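Putative effector, AYWB SAP54-like protein ('Echinacea purpurea' witches'-broom phytoplasma, PDB 6INR) probably acts inside host plant cells as a phyllody-inducing effector that targets floral MADS transcription factors. Local coordinates at residues Gln56-Asn59 with Leu60-Lys64; Ile41-Ile44 with Asp45-Leu48. All blocks are in the same frame, centred on the assembly; numbering follows the deposited sequence.

Interaction 1. Residues Gln56-Asn59 with Leu60-Lys64; sequences QKEN and LLKLK
Glu58 and Lys62 meet one turn apart on the first turns of helix 55-84, the second arm of an antiparallel two-helix hairpin, and form an i to i+4 salt bridge on its exposed side. The Lys62 chain can be followed outward. Lys62 CB packs against Asn59 O, and Lys62 CG is modelled over Glu58 O, closer than a normal contact allows, a detail that is doubtful at this resolution. Lys62 CD moves on past Glu58 O at 3.9 Å. Lys62 CE then reaches the carboxylate, 3.5 Å from Glu58 OE1, and a bend at the last torsion (chi4 -52°) folds NZ back beside Glu58 CG. Lys62 NZ ends 3.6 Å from Glu58 OE1, a long salt bridge in which the ammonium lies next to the aliphatic part of its partner as well as its charge. Glu58 contributes an extended chain with CG anti to the backbone N (chi1 -168°), and the two side chains cross at a slant. One residue earlier, Lys57 and Leu61 run alongside each other, pointing the same way, with Lys57 CG 4.1 Å from Leu61 CD1. The backbone is uneven beneath them: Leu60 N to Gln56 O and Leu63 N to Asn59 O are nearly straight bonds, whereas Leu61 N is shared weakly between Lys57 O and Glu58 O, and Lys62 N also bonds weakly to Glu58 O. Leu60 and Leu63 lean on Ile44 of helix 16-49, and the Gln56 amide oxygen is bonded to Thr53 just before the helix. Leu60 CG rests 3.5 Å from Gln56 O, the carbonyl oxygen that receives Leu60 N.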
loop_
_atom_site.group_PDB
_atom_site.type_symbol
_atom_site.label_atom_id
_atom_site.label_comp_id
_atom_site.label_asym_id
_atom_site.label_seq_id
_atom_site.Cartn_x
_atom_site.Cartn_y
_atom_site.Cartn_z
ATOM N N GLN A 56 -23.932 -5.804 -2.450
ATOM C CA GLN A 56 -22.798 -6.170 -1.596
ATOM C C GLN A 56 -21.626 -6.638 -2.440
ATOM O O GLN A 56 -20.515 -6.119 -2.334
ATOM C CB GLN A 56 -23.191 -7.265 -0.599
ATOM C CG GLN A 56 -24.296 -6.871 0.372
ATOM C CD GLN A 56 -24.842 -8.048 1.157
ATOM O OE1 GLN A 56 -25.394 -8.985 0.590
ATOM N NE2 GLN A 56 -24.702 -7.998 2.468
ATOM N N LYS A 57 -21.894 -7.614 -3.289
ATOM C CA LYS A 57 -20.878 -8.137 -4.215
ATOM C C LYS A 57 -20.323 -7.011 -5.074
ATOM O O LYS A 57 -19.157 -6.999 -5.428
ATOM C CB LYS A 57 -21.478 -9.227 -5.101
ATOM C CG LYS A 57 -20.486 -10.045 -5.910
ATOM C CD LYS A 57 -21.215 -10.922 -6.929
ATOM C CE LYS A 57 -20.311 -11.978 -7.546
ATOM N NZ LYS A 57 -19.951 -13.038 -6.564
ATOM N N GLU A 58 -21.177 -6.046 -5.369
ATOM C CA GLU A 58 -20.822 -4.932 -6.255
ATOM C C GLU A 58 -19.776 -4.051 -5.599
ATOM O O GLU A 58 -18.796 -3.662 -6.234
ATOM C CB GLU A 58 -22.054 -4.099 -6.644
ATOM C CG GLU A 58 -21.819 -3.112 -7.790
ATOM C CD GLU A 58 -22.956 -2.108 -7.976
ATOM O OE1 GLU A 58 -22.805 -1.186 -8.815
ATOM O OE2 GLU A 58 -23.999 -2.225 -7.285
ATOM N N ASN A 59 -19.992 -3.759 -4.322
ATOM C CA ASN A 59 -19.077 -2.878 -3.544
ATOM C C ASN A 59 -17.793 -3.526 -3.050
ATOM O O ASN A 59 -16.734 -2.902 -3.051
ATOM C CB ASN A 59 -19.815 -2.235 -2.392
ATOM C CG ASN A 59 -21.070 -1.517 -2.854
ATOM O OD1 ASN A 59 -21.124 -0.974 -3.967
ATOM N ND2 ASN A 59 -22.101 -1.546 -2.018
ATOM N N LEU A 60 -17.879 -4.787 -2.672
ATOM C CA LEU A 60 -16.660 -5.547 -2.364
ATOM C C LEU A 60 -15.706 -5.576 -3.542
ATOM O O LEU A 60 -14.509 -5.748 -3.384
ATOM C CB LEU A 60 -16.965 -6.979 -1.935
ATOM C CG LEU A 60 -17.652 -7.164 -0.582
ATOM C CD1 LEU A 60 -17.668 -8.649 -0.272
ATOM C CD2 LEU A 60 -16.965 -6.381 0.535
ATOM N N LEU A 61 -16.239 -5.387 -4.732
ATOM C CA LEU A 61 -15.407 -5.481 -5.938
ATOM C C LEU A 61 -14.796 -4.138 -6.270
ATOM O O LEU A 61 -13.711 -4.060 -6.817
ATOM C CB LEU A 61 -16.211 -6.015 -7.116
ATOM C CG LEU A 61 -16.516 -7.523 -7.007
ATOM C CD1 LEU A 61 -17.606 -7.927 -8.004
ATOM C CD2 LEU A 61 -15.251 -8.376 -7.166
ATOM N N LYS A 62 -15.531 -3.088 -5.937
ATOM C CA LYS A 62 -15.048 -1.701 -6.078
ATOM C C LYS A 62 -13.907 -1.412 -5.091
ATOM O O LYS A 62 -12.881 -0.841 -5.457
ATOM C CB LYS A 62 -16.176 -0.684 -5.870
ATOM C CG LYS A 62 -17.478 -1.058 -6.564
ATOM C CD LYS A 62 -18.326 0.146 -6.994
ATOM C CE LYS A 62 -19.538 -0.228 -7.860
ATOM N NZ LYS A 62 -19.215 -1.077 -9.048
ATOM N N LEU A 63 -14.117 -1.826 -3.842
ATOM C CA LEU A 63 -13.097 -1.728 -2.780
ATOM C C LEU A 63 -11.849 -2.458 -3.194
ATOM O O LEU A 63 -10.741 -1.951 -3.086
ATOM C CB LEU A 63 -13.575 -2.336 -1.456
ATOM C CG LEU A 63 -14.556 -1.552 -0.585
ATOM C CD1 LEU A 63 -14.859 -2.343 0.682
ATOM C CD2 LEU A 63 -14.010 -0.177 -0.247
ATOM N N LYS A 64 -12.044 -3.667 -3.687
ATOM C CA LYS A 64 -10.905 -4.502 -4.038
ATOM C C LYS A 64 -10.078 -3.776 -5.093
ATOM O O LYS A 64 -8.845 -3.846 -5.118
ATOM C CB LYS A 64 -11.343 -5.878 -4.524
ATOM C CG LYS A 64 -10.159 -6.783 -4.849
ATOM C CD LYS A 64 -10.600 -8.182 -5.180
ATOM C CE LYS A 64 -9.416 -9.018 -5.611
ATOM N NZ LYS A 64 -9.711 -10.475 -5.522
#

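Interaction 2. Residues Ile41-Ile44 with Asp45-Leu48; sequences ITNI and DKGL
This is a local contact along the last turns of helix 16-49, the first arm of the hairpin, where Ile41-Ile44 pass their carbonyls to the amides of Asp45-Leu48 and a polar pair joins Asn43 to Lys46 on the outer surface. Lys46 NZ donates to Asn43 OD1 over 3.3 Å, approaching 23° out of the amide plane. The two side chains lie side by side and point the same way; the lysine gets there by bending at its third torsion (chi3 60°), which turns CE and NZ back toward the amide, while Lys46 CB stays 3.4 Å from Asn43 O. Underneath, Asp45 N binds Ile41 O at 3.0 Å, almost in line with the carbonyl, and Lys46 N meets Thr42 O in a straight N-H...O bond although the donor stands tilted from the carbonyl plane. Gly47 N follows on Asn43 O. At the end of the run the Leu48 N bond to Ile44 O is short but bent, at 129°, and weak; Leu48 N also bonds weakly to Asp45 O. Thr42 OG1 turns back to Thr39 O in the preceding turn. On the inward side Ile44 CG2 and Leu48 CD1 touch loosely at 4.4 Å, both methyl groups belonging to the apolar strip of this helix. That strip faces helix 55-84: Ile41 packs on Tyr67 and Lys68, and Leu48 on Leu60, while Asp45 OD1 reaches across to Lys64 NZ in a salt bridge modelled unusually short, its exact length doubtful.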
loop_
_atom_site.group_PDB
_atom_site.type_symbol
_atom_site.label_atom_id
_atom_site.label_comp_id
_atom_site.label_asym_id
_atom_site.label_seq_id
_atom_site.Cartn_x
_atom_site.Cartn_y
_atom_site.Cartn_z
ATOM N N ILE A 41 -7.255 -6.908 1.118
ATOM C CA ILE A 41 -7.741 -7.547 -0.116
ATOM C C ILE A 41 -8.071 -8.999 0.184
ATOM O O ILE A 41 -9.130 -9.494 -0.178
ATOM C CB ILE A 41 -6.770 -7.420 -1.314
ATOM C CG1 ILE A 41 -6.836 -6.017 -1.940
ATOM C CG2 ILE A 41 -7.134 -8.409 -2.410
ATOM C CD1 ILE A 41 -5.666 -5.738 -2.869
ATOM N N THR A 42 -7.162 -9.690 0.851
ATOM C CA THR A 42 -7.422 -11.096 1.153
ATOM C C THR A 42 -8.704 -11.271 1.987
ATOM O O THR A 42 -9.392 -12.301 1.897
ATOM C CB THR A 42 -6.257 -11.789 1.876
ATOM O OG1 THR A 42 -6.037 -11.152 3.142
ATOM C CG2 THR A 42 -4.973 -11.790 1.005
ATOM N N ASN A 43 -9.027 -10.283 2.815
ATOM C CA ASN A 43 -10.281 -10.382 3.628
ATOM C C ASN A 43 -11.537 -10.073 2.798
ATOM O O ASN A 43 -12.573 -10.646 3.012
ATOM C CB ASN A 43 -10.226 -9.540 4.918
ATOM C CG ASN A 43 -9.196 -10.069 5.910
ATOM O OD1 ASN A 43 -9.098 -11.278 6.148
ATOM N ND2 ASN A 43 -8.404 -9.162 6.475
ATOM N N ILE A 44 -11.435 -9.124 1.889
ATOM C CA ILE A 44 -12.494 -8.883 0.870
ATOM C C ILE A 44 -12.803 -10.139 0.015
ATOM O O ILE A 44 -13.955 -10.493 -0.185
ATOM C CB ILE A 44 -12.150 -7.701 -0.066
ATOM C CG1 ILE A 44 -12.039 -6.407 0.744
ATOM C CG2 ILE A 44 -13.216 -7.548 -1.156
ATOM C CD1 ILE A 44 -11.587 -5.198 -0.050
ATOM N N ASP A 45 -11.763 -10.818 -0.450
ATOM C CA ASP A 45 -11.934 -12.107 -1.110
ATOM C C ASP A 45 -12.797 -13.057 -0.285
ATOM O O ASP A 45 -13.828 -13.530 -0.737
ATOM C CB ASP A 45 -10.584 -12.742 -1.434
ATOM C CG ASP A 45 -9.906 -12.068 -2.620
ATOM O OD1 ASP A 45 -10.590 -11.287 -3.336
ATOM O OD2 ASP A 45 -8.696 -12.301 -2.838
ATOM N N LYS A 46 -12.365 -13.344 0.929
ATOM C CA LYS A 46 -13.194 -14.125 1.881
ATOM C C LYS A 46 -14.646 -13.622 1.882
ATOM O O LYS A 46 -15.606 -14.393 1.792
ATOM C CB LYS A 46 -12.622 -14.052 3.303
ATOM C CG LYS A 46 -11.711 -15.215 3.653
ATOM C CD LYS A 46 -10.707 -14.852 4.730
ATOM C CE LYS A 46 -11.348 -14.423 6.038
ATOM N NZ LYS A 46 -10.329 -14.163 7.099
ATOM N N GLY A 47 -14.780 -12.314 1.958
ATOM C CA GLY A 47 -16.095 -11.672 2.043
ATOM C C GLY A 47 -16.913 -11.942 0.800
ATOM O O GLY A 47 -18.147 -11.965 0.845
ATOM N N LEU A 48 -16.206 -12.155 -0.308
ATOM C CA LEU A 48 -16.829 -12.433 -1.620
ATOM C C LEU A 48 -17.368 -13.863 -1.728
ATOM O O LEU A 48 -18.241 -14.146 -2.540
ATOM C CB LEU A 48 -15.853 -12.180 -2.767
ATOM C CG LEU A 48 -15.718 -10.723 -3.220
ATOM C CD1 LEU A 48 -14.505 -10.545 -4.113
ATOM C CD2 LEU A 48 -16.972 -10.225 -3.921
#

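Overall arrangement
Interactions 1 and 2 occupy the same end of the hairpin, on opposite arms joined by the connecting turn, with centres about 10 Å apart. Both are mainly surface contacts; Ile44 of interaction 2 is the one buried residue among them. Their outward chemistry differs: 56-64 pairs opposite charges, whereas 41-48 joins a lysine to a neutral amide. Inward, the two segments meet directly. Leu60 O lies 3.1 Å from Ile44 CG2, and Leu60 CD1 is 3.5 Å from Gly47 O, so one leucine of helix 55-84 meets two residues of helix 16-49, with its backbone oxygen and with a methyl group.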